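Local coordinates for osmolarity sensor protein EnvZ (Escherichia coli, PDB 5XGA), which is an inner-membrane sensor histidine kinase that responds to osmolarity and passes phosphate to the response regulator OmpR, at residues 100-105 with 110-115. Residues are numbered along the deposited sequence; the frame is centred on the assembly and turned at random.
Sequences VWLKTW and IWVRVP. With CPS (3-[(3-cholamidopropyl)dimethylammonio]-1-propanesulfonate), chain B.
Val100 to Thr104 and Ile110 to Pro115 pair as the two antiparallel strands of a beta hairpin, in the interior of the five-stranded sheet. Val100 with Val114 and Leu102 with Val112 are hydrogen-bonded pairs. The shortest of the four backbone bonds runs from Val112 N to Leu102 O, 2.7 Å. Between them, Trp101 and Arg113 form a non-hydrogen-bonded pair on one face of the sheet. Arg113 CG lies over one face of the indole, 3.9 Å from the centroid of the Trp101 six-membered ring, a CH-pi contact. With CG anti to the backbone N (chi1 -178°) and the chain extended to NE, the Arg113 methylenes run across that ring. Trp101 NE1 hydrogen-bonds to Glu92 OE2. Trp111 crosses Trp101 at about a right angle, its CE3 3.9 Å from Trp101 CB. Lys103 CE makes a CH-pi contact over one face of Trp111, 3.6 Å from the five-membered ring centroid. Lys103 NZ hydrogen-bonds to Asn58 OD1 and Pro108 O. An alanine in place of Trp111 would probably leave Lys103 CE without its ring face and open a gap beside Trp101 CB. Val100, Leu102, Val112 and Val114 lie on the opposite sheet face, where helix 10-24 packs on Val100 and Val114. Thr104 OG1 hydrogen-bonds CPS O2 at 2.6 Å. One water joins Thr104 N, Ile110 O and CPS O2. Val112 CG2 lies 3.8 Å from CPS C13. Ile110 touches a second CHAPS, so this antiparallel beta hairpin contributes to both detergent sites.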
loop_
_atom_site.group_PDB
_atom_site.type_symbol
_atom_site.label_atom_id
_atom_site.label_comp_id
_atom_site.label_asym_id
_atom_site.label_seq_id
_atom_site.Cartn_x
_atom_site.Cartn_y
_atom_site.Cartn_z
ATOM N N VAL A 100 7.767 1.996 -0.638
ATOM C CA VAL A 100 6.739 1.896 -1.671
ATOM C C VAL A 100 5.944 3.191 -1.735
ATOM O O VAL A 100 5.576 3.766 -0.702
ATOM C CB VAL A 100 5.780 0.709 -1.422
ATOM C CG1 VAL A 100 4.570 0.779 -2.376
ATOM C CG2 VAL A 100 6.527 -0.612 -1.570
ATOM N N TRP A 101 5.736 3.670 -2.954
ATOM C CA TRP A 101 4.912 4.839 -3.209
ATOM C C TRP A 101 3.703 4.369 -4.014
ATOM O O TRP A 101 3.866 3.718 -5.038
ATOM C CB TRP A 101 5.697 5.911 -3.971
ATOM C CG TRP A 101 6.763 6.568 -3.145
ATOM C CD1 TRP A 101 8.056 6.150 -2.978
ATOM C CD2 TRP A 101 6.623 7.765 -2.374
ATOM N NE1 TRP A 101 8.725 7.011 -2.139
ATOM C CE2 TRP A 101 7.865 8.016 -1.760
ATOM C CE3 TRP A 101 5.563 8.651 -2.145
ATOM C CZ2 TRP A 101 8.077 9.116 -0.931
ATOM C CZ3 TRP A 101 5.771 9.742 -1.324
ATOM C CH2 TRP A 101 7.020 9.967 -0.723
ATOM N N LEU A 102 2.509 4.698 -3.528
ATOM C CA LEU A 102 1.261 4.160 -4.051
ATOM C C LEU A 102 0.285 5.295 -4.331
ATOM O O LEU A 102 0.101 6.179 -3.492
ATOM C CB LEU A 102 0.650 3.167 -3.043
ATOM C CG LEU A 102 -0.786 2.714 -3.267
ATOM C CD1 LEU A 102 -0.883 1.787 -4.476
ATOM C CD2 LEU A 102 -1.351 2.041 -2.036
ATOM N N LYS A 103 -0.319 5.279 -5.518
ATOM C CA LYS A 103 -1.406 6.185 -5.843
ATOM C C LYS A 103 -2.548 5.367 -6.444
ATOM O O LYS A 103 -2.305 4.437 -7.215
ATOM C CB LYS A 103 -0.936 7.284 -6.813
ATOM C CG LYS A 103 -2.035 8.280 -7.173
ATOM C CD LYS A 103 -1.508 9.488 -7.936
ATOM C CE LYS A 103 -1.032 10.592 -6.981
ATOM N NZ LYS A 103 -0.745 11.853 -7.731
ATOM N N THR A 104 -3.786 5.685 -6.070
ATOM C CA THR A 104 -4.941 4.950 -6.600
ATOM C C THR A 104 -5.975 5.870 -7.191
ATOM O O THR A 104 -5.948 7.079 -6.965
ATOM C CB THR A 104 -5.673 4.103 -5.535
ATOM O OG1 THR A 104 -6.576 4.941 -4.794
ATOM C CG2 THR A 104 -4.683 3.382 -4.599
ATOM N N TRP A 105 -6.914 5.272 -7.916
ATOM C CA TRP A 105 -7.930 6.038 -8.625
ATOM C C TRP A 105 -8.841 6.758 -7.640
ATOM O O TRP A 105 -9.480 7.749 -7.996
ATOM C CB TRP A 105 -8.751 5.124 -9.540
ATOM C CG TRP A 105 -9.773 4.286 -8.806
ATOM C CD1 TRP A 105 -11.126 4.475 -8.794
ATOM C CD2 TRP A 105 -9.523 3.140 -7.979
ATOM N NE1 TRP A 105 -11.734 3.515 -8.017
ATOM C CE2 TRP A 105 -10.773 2.684 -7.503
ATOM C CE3 TRP A 105 -8.365 2.457 -7.591
ATOM C CZ2 TRP A 105 -10.900 1.577 -6.659
ATOM C CZ3 TRP A 105 -8.490 1.354 -6.756
ATOM C CH2 TRP A 105 -9.751 0.925 -6.299
ATOM N N ILE A 110 -3.264 12.313 -3.971
ATOM C CA ILE A 110 -2.523 11.876 -2.778
ATOM C C ILE A 110 -1.556 10.738 -3.117
ATOM O O ILE A 110 -1.943 9.755 -3.758
ATOM C CB ILE A 110 -3.478 11.387 -1.646
ATOM C CG1 ILE A 110 -4.378 12.521 -1.160
ATOM C CG2 ILE A 110 -2.694 10.784 -0.482
ATOM C CD1 ILE A 110 -3.608 13.739 -0.679
ATOM N N TRP A 111 -0.304 10.867 -2.688
ATOM C CA TRP A 111 0.612 9.740 -2.706
ATOM C C TRP A 111 0.665 9.072 -1.332
ATOM O O TRP A 111 0.778 9.745 -0.304
ATOM C CB TRP A 111 2.015 10.179 -3.120
ATOM C CG TRP A 111 2.183 10.321 -4.603
ATOM C CD1 TRP A 111 2.100 11.472 -5.330
ATOM C CD2 TRP A 111 2.459 9.273 -5.539
ATOM N NE1 TRP A 111 2.319 11.208 -6.663
ATOM C CE2 TRP A 111 2.541 9.862 -6.817
ATOM C CE3 TRP A 111 2.649 7.890 -5.423
ATOM C CZ2 TRP A 111 2.791 9.120 -7.969
ATOM C CZ3 TRP A 111 2.909 7.156 -6.567
ATOM C CH2 TRP A 111 2.965 7.771 -7.825
ATOM N N VAL A 112 0.593 7.750 -1.323
ATOM C CA VAL A 112 0.710 6.972 -0.091
ATOM C C VAL A 112 2.138 6.454 0.031
ATOM O O VAL A 112 2.617 5.743 -0.857
ATOM C CB VAL A 112 -0.296 5.794 -0.079
ATOM C CG1 VAL A 112 -0.020 4.850 1.062
ATOM C CG2 VAL A 112 -1.734 6.321 -0.013
ATOM N N ARG A 113 2.822 6.829 1.112
ATOM C CA ARG A 113 4.197 6.389 1.324
ATOM C C ARG A 113 4.256 5.324 2.399
ATOM O O ARG A 113 3.832 5.559 3.527
ATOM C CB ARG A 113 5.102 7.554 1.723
ATOM C CG ARG A 113 6.560 7.122 1.913
ATOM C CD ARG A 113 7.352 8.184 2.656
ATOM N NE ARG A 113 8.759 7.804 2.776
ATOM C CZ ARG A 113 9.278 7.166 3.823
ATOM N NH1 ARG A 113 8.518 6.836 4.857
ATOM N NH2 ARG A 113 10.573 6.864 3.837
ATOM N N VAL A 114 4.788 4.158 2.044
ATOM C CA VAL A 114 4.869 3.032 2.975
ATOM C C VAL A 114 6.241 2.373 2.900
ATOM O O VAL A 114 6.571 1.728 1.908
ATOM C CB VAL A 114 3.783 1.964 2.681
ATOM C CG1 VAL A 114 3.689 0.965 3.818
ATOM C CG2 VAL A 114 2.438 2.620 2.486
ATOM N N PRO A 115 7.050 2.545 3.950
ATOM C CA PRO A 115 8.341 1.855 4.056
ATOM C C PRO A 115 8.168 0.360 4.263
ATOM O O PRO A 115 7.293 -0.060 5.031
ATOM C CB PRO A 115 8.983 2.495 5.293
ATOM C CG PRO A 115 7.818 2.877 6.136
ATOM C CD PRO A 115 6.769 3.364 5.140
HETATM C C1 CPS B . -6.062 4.350 0.501
HETATM C C2 CPS B . -6.317 5.529 1.411
HETATM C C3 CPS B . -8.711 4.739 1.780
HETATM C C4 CPS B . -10.171 5.119 1.852
HETATM C C5 CPS B . -10.395 6.264 2.782
HETATM C C6 CPS B . -9.498 7.393 2.349
HETATM C C7 CPS B . -9.906 8.589 3.157
HETATM C C8 CPS B . -11.402 8.387 3.249
HETATM C C9 CPS B . -11.716 7.001 2.686
HETATM C C10 CPS B . -10.134 5.755 4.194
HETATM C C11 CPS B . -5.971 5.082 2.811
HETATM C C12 CPS B . -6.224 4.706 -0.964
HETATM C C13 CPS B . -5.259 5.806 -1.327
HETATM C C14 CPS B . -5.600 7.033 -0.497
HETATM C C15 CPS B . -5.458 6.718 0.972
HETATM C C16 CPS B . -5.702 7.969 1.800
HETATM C C17 CPS B . -7.184 8.301 1.957
HETATM C C18 CPS B . -8.016 7.069 2.368
HETATM C C19 CPS B . -7.794 5.904 1.432
HETATM C C20 CPS B . -12.970 6.386 3.345
HETATM C C21 CPS B . -13.234 4.910 3.031
HETATM C C22 CPS B . -14.216 7.218 3.060
HETATM C C23 CPS B . -15.458 6.905 3.876
HETATM C C24 CPS B . -16.317 8.157 4.013
HETATM C C25 CPS B . -17.195 9.929 5.484
HETATM C C26 CPS B . -17.091 10.465 6.925
HETATM C C27 CPS B . -17.835 11.788 7.184
HETATM C C28 CPS B . -18.860 11.189 9.252
HETATM C C29 CPS B . -16.631 12.012 9.256
HETATM C C30 CPS B . -18.350 13.557 8.713
HETATM N N1 CPS B . -16.402 8.718 5.222
HETATM N N2 CPS B . -17.943 12.140 8.614
HETATM O O1 CPS B . -16.925 8.635 3.064
HETATM O O2 CPS B . -5.319 6.029 -2.736
HETATM O O3 CPS B . -7.671 8.946 0.781
HETATM O O4 CPS B . -10.571 5.517 0.567
HETATM O O HOH W 1 -3.720 7.739 -3.943
#